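Local atomic coordinates of 16S rRNA methylase (PDB entry 7JLZ), a protein that probably methylates N1 of adenine 1408 in the 16S rRNA of the 30S ribosomal subunit, a modification that confers aminoglycoside resistance. Residues 1-13 / 58-70. Sequence-based numbering, arbitrary orientation.
Sequences MKVVTGKSIKEVD and QKQLENYSRKSQK. With SO4 (sulfate ion), chain B; SO4 (sulfate ion), chain D.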
ATOM      1  N   MET A   1       9.936  -2.431 -16.010  1.00 32.45           N
ATOM      2  CA  MET A   1      10.070  -2.292 -14.563  1.00 30.40           C
ATOM      3  C   MET A   1      10.936  -3.418 -14.017  1.00 29.11           C
ATOM      4  O   MET A   1      11.187  -4.402 -14.708  1.00 31.51           O
ATOM      5  CB  MET A   1       8.704  -2.303 -13.896  1.00 31.61           C
ATOM      6  CG  MET A   1       8.045  -3.651 -13.909  1.00 33.23           C
ATOM      7  SD  MET A   1       6.344  -3.550 -13.320  1.00 39.18           S
ATOM      8  CE  MET A   1       5.903  -5.289 -13.394  1.00 41.61           C
ATOM      9  N   LYS A   2      11.383  -3.284 -12.769  1.00 25.21           N
ATOM     10  CA  LYS A   2      12.371  -4.186 -12.197  1.00 26.21           C
ATOM     11  C   LYS A   2      11.719  -5.012 -11.092  1.00 26.35           C
ATOM     12  O   LYS A   2      11.292  -4.461 -10.072  1.00 29.60           O
ATOM     13  CB  LYS A   2      13.570  -3.399 -11.667  1.00 28.36           C
ATOM     14  CG  LYS A   2      14.344  -2.615 -12.742  1.00 31.78           C
ATOM     15  CD  LYS A   2      14.995  -3.525 -13.777  1.00 36.83           C
ATOM     16  CE  LYS A   2      15.940  -2.743 -14.740  1.00 34.22           C
ATOM     17  NZ  LYS A   2      15.229  -1.737 -15.580  1.00 38.23           N
ATOM     18  N   VAL A   3      11.639  -6.327 -11.309  1.00 26.21           N
ATOM     19  CA  VAL A   3      11.009  -7.268 -10.388  1.00 25.79           C
ATOM     20  C   VAL A   3      12.089  -7.872  -9.502  1.00 28.15           C
ATOM     21  O   VAL A   3      13.132  -8.313 -10.003  1.00 25.27           O
ATOM     22  CB  VAL A   3      10.239  -8.353 -11.163  1.00 29.48           C
ATOM     23  CG1 VAL A   3       9.777  -9.467 -10.254  1.00 31.18           C
ATOM     24  CG2 VAL A   3       9.032  -7.731 -11.897  1.00 28.54           C
ATOM     25  N   VAL A   4      11.852  -7.881  -8.190  1.00 25.61           N
ATOM     26  CA  VAL A   4      12.810  -8.388  -7.216  1.00 27.52           C
ATOM     27  C   VAL A   4      12.517  -9.853  -6.924  1.00 29.39           C
ATOM     28  O   VAL A   4      11.378 -10.223  -6.615  1.00 27.64           O
ATOM     29  CB  VAL A   4      12.771  -7.564  -5.915  1.00 25.57           C
ATOM     30  CG1 VAL A   4      13.741  -8.143  -4.870  1.00 27.84           C
ATOM     31  CG2 VAL A   4      13.073  -6.092  -6.183  1.00 27.99           C
ATOM     32  N   THR A   5      13.559 -10.682  -6.974  1.00 32.48           N
ATOM     33  CA  THR A   5      13.476 -12.087  -6.564  1.00 34.80           C
ATOM     34  C   THR A   5      14.754 -12.393  -5.789  1.00 33.82           C
ATOM     35  O   THR A   5      15.812 -12.601  -6.390  1.00 34.58           O
ATOM     36  CB  THR A   5      13.311 -13.023  -7.758  1.00 38.21           C
ATOM     37  OG1 THR A   5      12.093 -12.716  -8.448  1.00 39.12           O
ATOM     38  CG2 THR A   5      13.258 -14.457  -7.300  1.00 43.89           C
ATOM     39  N   GLY A   6      14.657 -12.396  -4.465  1.00 34.98           N
ATOM     40  CA  GLY A   6      15.844 -12.610  -3.649  1.00 38.01           C
ATOM     41  C   GLY A   6      16.854 -11.502  -3.877  1.00 37.50           C
ATOM     42  O   GLY A   6      16.517 -10.311  -3.907  1.00 33.35           O
ATOM     43  N   LYS A   7      18.103 -11.893  -4.087  1.00 33.39           N
ATOM     44  CA  LYS A   7      19.179 -10.933  -4.290  1.00 36.27           C
ATOM     45  C   LYS A   7      19.267 -10.443  -5.727  1.00 37.66           C
ATOM     46  O   LYS A   7      20.238  -9.764  -6.076  1.00 40.92           O
ATOM     47  CB  LYS A   7      20.516 -11.544  -3.863  1.00 39.77           C
ATOM     48  CG  LYS A   7      20.624 -11.736  -2.360  1.00 46.51           C
ATOM     49  CD  LYS A   7      22.058 -11.999  -1.924  1.00 53.64           C
ATOM     50  CE  LYS A   7      22.139 -12.180  -0.417  1.00 56.44           C
ATOM     51  NZ  LYS A   7      23.549 -12.237   0.056  1.00 64.59           N
ATOM     52  N   SER A   8      18.278 -10.746  -6.564  1.00 33.39           N
ATOM     53  CA  SER A   8      18.351 -10.388  -7.972  1.00 33.38           C
ATOM     54  C   SER A   8      17.153  -9.552  -8.390  1.00 33.74           C
ATOM     55  O   SER A   8      16.067  -9.629  -7.802  1.00 29.87           O
ATOM     56  CB  SER A   8      18.439 -11.638  -8.861  1.00 44.15           C
ATOM     57  OG  SER A   8      17.149 -12.053  -9.274  1.00 55.93           O
ATOM     58  N   ILE A   9      17.376  -8.736  -9.415  1.00 30.30           N
ATOM     59  CA  ILE A   9      16.285  -8.006 -10.046  0.75 26.02           C
ATOM     60  C   ILE A   9      16.310  -8.305 -11.533  1.00 28.66           C
ATOM     61  O   ILE A   9      17.363  -8.525 -12.137  1.00 28.74           O
ATOM     62  CB  ILE A   9      16.314  -6.479  -9.812  0.75 28.78           C
ATOM     63  CG1 ILE A   9      17.556  -5.849 -10.435  0.75 28.55           C
ATOM     64  CG2 ILE A   9      16.205  -6.148  -8.316  0.75 32.65           C
ATOM     65  CD1 ILE A   9      17.517  -4.338 -10.436  0.75 30.47           C
ATOM     66  N   LYS A  10      15.116  -8.350 -12.116  1.00 28.46           N
ATOM     67  CA  LYS A  10      14.981  -8.670 -13.531  1.00 29.84           C
ATOM     68  C   LYS A  10      13.958  -7.744 -14.151  1.00 31.85           C
ATOM     69  O   LYS A  10      12.942  -7.420 -13.529  1.00 28.98           O
ATOM     70  CB  LYS A  10      14.555 -10.120 -13.772  1.00 35.25           C
ATOM     71  CG  LYS A  10      15.494 -11.154 -13.179  1.00 49.84           C
ATOM     72  CD  LYS A  10      15.226 -12.536 -13.743  1.00 60.75           C
ATOM     73  CE  LYS A  10      15.620 -13.622 -12.752  1.00 68.67           C
ATOM     74  NZ  LYS A  10      15.317 -14.990 -13.266  1.00 72.21           N
ATOM     75  N   GLU A  11      14.233  -7.332 -15.381  1.00 26.11           N
ATOM     76  CA  GLU A  11      13.320  -6.458 -16.093  1.00 27.01           C
ATOM     77  C   GLU A  11      12.124  -7.246 -16.610  1.00 31.45           C
ATOM     78  O   GLU A  11      12.274  -8.324 -17.193  1.00 33.70           O
ATOM     79  CB  GLU A  11      14.019  -5.775 -17.253  1.00 33.18           C
ATOM     80  CG  GLU A  11      13.056  -4.925 -18.043  1.00 39.66           C
ATOM     81  CD  GLU A  11      13.742  -4.161 -19.117  1.00 51.21           C
ATOM     82  OE1 GLU A  11      13.788  -2.917 -19.006  1.00 58.05           O
ATOM     83  OE2 GLU A  11      14.249  -4.810 -20.061  1.00 56.25           O
ATOM     84  N   VAL A  12      10.936  -6.692 -16.397  1.00 32.13           N
ATOM     85  CA  VAL A  12       9.703  -7.187 -16.988  1.00 30.07           C
ATOM     86  C   VAL A  12       9.059  -6.000 -17.678  1.00 27.90           C
ATOM     87  O   VAL A  12       8.834  -4.970 -17.042  1.00 30.65           O
ATOM     88  CB  VAL A  12       8.763  -7.779 -15.926  1.00 30.36           C
ATOM     89  CG1 VAL A  12       7.466  -8.228 -16.548  1.00 30.62           C
ATOM     90  CG2 VAL A  12       9.448  -8.948 -15.194  1.00 29.88           C
ATOM     91  N   ASP A  13       8.790  -6.125 -18.976  1.00 31.05           N
ATOM     92  CA  ASP A  13       8.203  -4.999 -19.685  1.00 30.31           C
ATOM     93  C   ASP A  13       6.679  -5.095 -19.684  1.00 33.44           C
ATOM     94  O   ASP A  13       6.087  -6.084 -19.242  1.00 32.73           O
ATOM     95  CB  ASP A  13       8.759  -4.883 -21.109  1.00 35.85           C
ATOM     96  CG  ASP A  13       8.318  -6.013 -22.027  1.00 45.62           C
ATOM     97  OD1 ASP A  13       7.564  -6.914 -21.609  1.00 46.07           O
ATOM     98  OD2 ASP A  13       8.750  -5.992 -23.197  1.00 51.99           O
ATOM     99  N   GLN A  58      16.304  -2.514  -2.760  1.00 27.33           N
ATOM    100  CA  GLN A  58      16.161  -3.913  -3.150  1.00 28.54           C
ATOM    101  C   GLN A  58      16.179  -4.836  -1.932  1.00 28.19           C
ATOM    102  O   GLN A  58      15.405  -5.801  -1.862  1.00 29.58           O
ATOM    103  CB  GLN A  58      17.266  -4.314  -4.118  1.00 37.42           C
ATOM    104  CG  GLN A  58      17.215  -5.778  -4.482  1.00 45.24           C
ATOM    105  CD  GLN A  58      18.493  -6.248  -5.146  1.00 57.01           C
ATOM    106  OE1 GLN A  58      19.483  -5.517  -5.199  1.00 61.13           O
ATOM    107  NE2 GLN A  58      18.477  -7.471  -5.657  1.00 59.18           N
ATOM    108  N   LYS A  59      17.029  -4.532  -0.954  1.00 31.99           N
ATOM    109  CA  LYS A  59      17.143  -5.397   0.222  1.00 29.92           C
ATOM    110  C   LYS A  59      15.834  -5.485   1.004  1.00 28.34           C
ATOM    111  O   LYS A  59      15.628  -6.466   1.736  1.00 29.84           O
ATOM    112  CB  LYS A  59      18.278  -4.906   1.133  1.00 33.23           C
ATOM    113  CG  LYS A  59      19.666  -5.318   0.672  1.00 38.16           C
ATOM    114  CD  LYS A  59      20.750  -4.823   1.634  1.00 43.64           C
ATOM    115  CE  LYS A  59      22.107  -5.451   1.321  1.00 47.44           C
ATOM    116  NZ  LYS A  59      23.130  -5.070   2.322  1.00 55.54           N
ATOM    117  N   GLN A  60      14.953  -4.484   0.884  1.00 28.39           N
ATOM    118  CA  GLN A  60      13.667  -4.533   1.578  1.00 25.01           C
ATOM    119  C   GLN A  60      12.870  -5.765   1.197  1.00 27.94           C
ATOM    120  O   GLN A  60      12.159  -6.335   2.030  1.00 28.57           O
ATOM    121  CB  GLN A  60      12.804  -3.321   1.238  1.00 31.01           C
ATOM    122  CG  GLN A  60      13.224  -2.049   1.857  1.00 34.75           C
ATOM    123  CD  GLN A  60      12.283  -0.947   1.488  1.00 28.26           C
ATOM    124  OE1 GLN A  60      12.637  -0.061   0.710  1.00 27.29           O
ATOM    125  NE2 GLN A  60      11.074  -0.984   2.042  1.00 26.09           N
ATOM    126  N   LEU A  61      12.897  -6.133  -0.085  1.00 23.04           N
ATOM    127  CA  LEU A  61      11.994  -7.142  -0.606  1.00 22.70           C
ATOM    128  C   LEU A  61      12.686  -8.471  -0.850  1.00 26.96           C
ATOM    129  O   LEU A  61      12.048  -9.402  -1.347  1.00 26.33           O
ATOM    130  CB  LEU A  61      11.330  -6.644  -1.895  1.00 26.06           C
ATOM    131  CG  LEU A  61      10.557  -5.346  -1.690  1.00 25.74           C
ATOM    132  CD1 LEU A  61       9.935  -4.920  -3.017  1.00 31.87           C
ATOM    133  CD2 LEU A  61       9.500  -5.500  -0.625  1.00 27.76           C
ATOM    134  N   GLU A  62      13.963  -8.584  -0.476  1.00 27.60           N
ATOM    135  CA  GLU A  62      14.740  -9.795  -0.744  1.00 26.74           C
ATOM    136  C   GLU A  62      14.149 -11.027  -0.051  1.00 30.63           C
ATOM    137  O   GLU A  62      13.943 -12.068  -0.684  1.00 34.00           O
ATOM    138  CB  GLU A  62      16.190  -9.573  -0.305  1.00 33.41           C
ATOM    139  CG  GLU A  62      16.996 -10.850  -0.158  1.00 40.94           C
ATOM    140  CD  GLU A  62      18.436 -10.605   0.263  1.00 48.68           C
ATOM    141  OE1 GLU A  62      18.898  -9.446   0.186  1.00 48.94           O
ATOM    142  OE2 GLU A  62      19.106 -11.577   0.676  1.00 48.91           O
ATOM    143  N   ASN A  63      13.867 -10.930   1.252  1.00 30.11           N
ATOM    144  CA  ASN A  63      13.446 -12.109   2.019  1.00 30.54           C
ATOM    145  C   ASN A  63      12.096 -12.643   1.537  1.00 33.62           C
ATOM    146  O   ASN A  63      11.968 -13.832   1.218  1.00 33.52           O
ATOM    147  CB  ASN A  63      13.387 -11.765   3.512  1.00 35.61           C
ATOM    148  CG  ASN A  63      12.860 -12.920   4.367  1.00 46.85           C
ATOM    149  OD1 ASN A  63      13.118 -14.090   4.083  1.00 52.70           O
ATOM    150  ND2 ASN A  63      12.124 -12.588   5.423  1.00 49.91           N
ATOM    151  N   TYR A  64      11.071 -11.783   1.473  1.00 29.52           N
ATOM    152  CA  TYR A  64       9.737 -12.272   1.125  1.00 27.13           C
ATOM    153  C   TYR A  64       9.589 -12.572  -0.361  1.00 27.31           C
ATOM    154  O   TYR A  64       8.777 -13.430  -0.724  1.00 29.37           O
ATOM    155  CB  TYR A  64       8.649 -11.289   1.592  1.00 27.25           C
ATOM    156  CG  TYR A  64       8.268 -11.611   3.029  1.00 28.26           C
ATOM    157  CD1 TYR A  64       7.481 -12.727   3.323  1.00 28.15           C
ATOM    158  CD2 TYR A  64       8.746 -10.852   4.084  1.00 27.61           C
ATOM    159  CE1 TYR A  64       7.157 -13.064   4.642  1.00 29.03           C
ATOM    160  CE2 TYR A  64       8.433 -11.182   5.419  1.00 27.84           C
ATOM    161  CZ  TYR A  64       7.629 -12.283   5.682  1.00 30.29           C
ATOM    162  OH  TYR A  64       7.319 -12.619   6.991  1.00 34.35           O
ATOM    163  N   SER A  65      10.342 -11.905  -1.237  1.00 27.97           N
ATOM    164  CA  SER A  65      10.276 -12.303  -2.642  1.00 30.17           C
ATOM    165  C   SER A  65      10.892 -13.680  -2.840  1.00 32.44           C
ATOM    166  O   SER A  65      10.421 -14.464  -3.674  1.00 33.10           O
ATOM    167  CB  SER A  65      10.960 -11.266  -3.540  1.00 30.83           C
ATOM    168  OG  SER A  65      12.305 -11.037  -3.148  1.00 31.24           O
ATOM    169  N   ARG A  66      11.948 -13.992  -2.079  1.00 29.67           N
ATOM    170  CA  ARG A  66      12.547 -15.321  -2.149  1.00 29.11           C
ATOM    171  C   ARG A  66      11.608 -16.365  -1.552  1.00 31.89           C
ATOM    172  O   ARG A  66      11.417 -17.438  -2.134  1.00 37.88           O
ATOM    173  CB  ARG A  66      13.899 -15.321  -1.434  1.00 32.15           C
ATOM    174  CG  ARG A  66      14.592 -16.668  -1.426  1.00 36.44           C
ATOM    175  CD  ARG A  66      15.748 -16.701  -0.429  1.00 44.62           C
ATOM    176  NE  ARG A  66      16.779 -15.712  -0.737  1.00 48.67           N
ATOM    177  CZ  ARG A  66      17.083 -14.675   0.039  1.00 47.34           C
ATOM    178  NH1 ARG A  66      16.441 -14.478   1.186  1.00 42.52           N
ATOM    179  NH2 ARG A  66      18.050 -13.843  -0.328  1.00 49.98           N
ATOM    180  N   LYS A  67      11.013 -16.065  -0.392  1.00 34.00           N
ATOM    181  CA  LYS A  67      10.027 -16.972   0.199  1.00 37.30           C
ATOM    182  C   LYS A  67       8.889 -17.252  -0.769  1.00 36.76           C
ATOM    183  O   LYS A  67       8.466 -18.401  -0.934  1.00 41.86           O
ATOM    184  CB  LYS A  67       9.459 -16.385   1.494  1.00 36.81           C
ATOM    185  CG  LYS A  67      10.239 -16.696   2.740  1.00 42.67           C
ATOM    186  CD  LYS A  67       9.553 -16.125   3.981  1.00 44.14           C
ATOM    187  CE  LYS A  67       8.223 -16.804   4.261  1.00 47.83           C
ATOM    188  NZ  LYS A  67       8.364 -18.147   4.901  1.00 51.04           N
ATOM    189  N   SER A  68       8.356 -16.198  -1.391  1.00 36.28           N
ATOM    190  CA  SER A  68       7.233 -16.356  -2.306  1.00 37.77           C
ATOM    191  C   SER A  68       7.604 -17.246  -3.483  1.00 39.73           C
ATOM    192  O   SER A  68       6.808 -18.085  -3.917  1.00 39.97           O
ATOM    193  CB  SER A  68       6.767 -14.981  -2.797  1.00 34.75           C
ATOM    194  OG  SER A  68       6.417 -14.165  -1.697  1.00 35.19           O
ATOM    195  N   GLN A  69       8.814 -17.075  -4.016  1.00 40.02           N
ATOM    196  CA  GLN A  69       9.219 -17.875  -5.161  1.00 44.35           C
ATOM    197  C   GLN A  69       9.454 -19.321  -4.752  1.00 47.70           C
ATOM    198  O   GLN A  69       9.023 -20.248  -5.446  1.00 48.28           O
ATOM    199  CB  GLN A  69      10.470 -17.281  -5.798  1.00 47.31           C
ATOM    200  CG  GLN A  69      10.926 -18.013  -7.036  1.00 59.42           C
ATOM    201  CD  GLN A  69      12.414 -18.271  -7.027  1.00 65.52           C
ATOM    202  OE1 GLN A  69      12.932 -18.933  -6.126  1.00 69.44           O
ATOM    203  NE2 GLN A  69      13.114 -17.740  -8.024  1.00 65.34           N
ATOM    204  N   LYS A  70      10.109 -19.526  -3.606  1.00 44.62           N
ATOM    205  CA  LYS A  70      10.374 -20.880  -3.138  1.00 49.32           C
ATOM    206  C   LYS A  70       9.080 -21.608  -2.806  1.00 49.99           C
ATOM    207  O   LYS A  70       8.922 -22.787  -3.138  1.00 53.05           O
ATOM    208  CB  LYS A  70      11.298 -20.845  -1.920  1.00 51.85           C
TER
HETATM  209  S   SO4 B 401      19.008 -15.656  -3.664  1.00 82.63           S
HETATM  210  O1  SO4 B 401      19.398 -15.033  -2.429  1.00 83.50           O
HETATM  211  O2  SO4 B 401      17.950 -16.598  -3.415  1.00 83.91           O
HETATM  212  O3  SO4 B 401      20.137 -16.343  -4.231  1.00 83.71           O
HETATM  213  O4  SO4 B 401      18.547 -14.650  -4.583  1.00 74.47           O
HETATM  214  S   SO4 D 403      12.335   1.642 -17.203  1.00111.89           S
HETATM  215  O1  SO4 D 403      11.424   0.535 -17.090  1.00108.64           O
HETATM  216  O2  SO4 D 403      12.480   2.273 -15.919  1.00112.44           O
HETATM  217  O3  SO4 D 403      11.823   2.594 -18.149  1.00114.52           O
HETATM  218  O4  SO4 D 403      13.620   1.163 -17.648  1.00111.68           O
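Gly6, in the turn of an N-terminal beta hairpin, sits against helix 58-70, its CA 4.2 Å from that of Glu62. The axis of strand 2-5 passes that of the helix at 7.2 Å, at 70°, and the type II' turn from Thr5 to Ser8 brings the chain back along strand 8-11. Gly6 N donates to Ser65 OG at 3.0 Å, while Gly6 CA makes a CA-H...O contact with Glu62 O. Ser65 OG lies between its own backbone N and carbonyl carbon (chi1 56°), which turns it toward the hairpin. On the strand leading into the turn, Val4 CG1 packs 4.1 Å from Leu61 CB. In this Rossmann-like methyltransferase fold the hairpin lies beside the outer strand 76-80 of the seven-stranded sheet; backbone hydrogen bonds pair Lys2 with Leu80 and Val4 with Tyr78, so it bridges that strand and the helix. Arg66 bends at chi3 (-61°) and turns its guanidinium edge to a sulfate, probably from the crystallisation liquor: NE and NH2 both donate, NH2 to O1 at 2.8 Å. Lys7 N binds O4 of the same ion. Arg66 NH2 also bridges to Glu62 OE2 at 2.7 Å, in the guanidinium plane but somewhat out of the carboxylate plane, on its anti side, and the extended Lys7 chain passes obliquely across that carboxylate, CE 3.3 Å from OE2. Toward the helix start, Gln58 NE2 comes to 2.9 Å from Lys7 O.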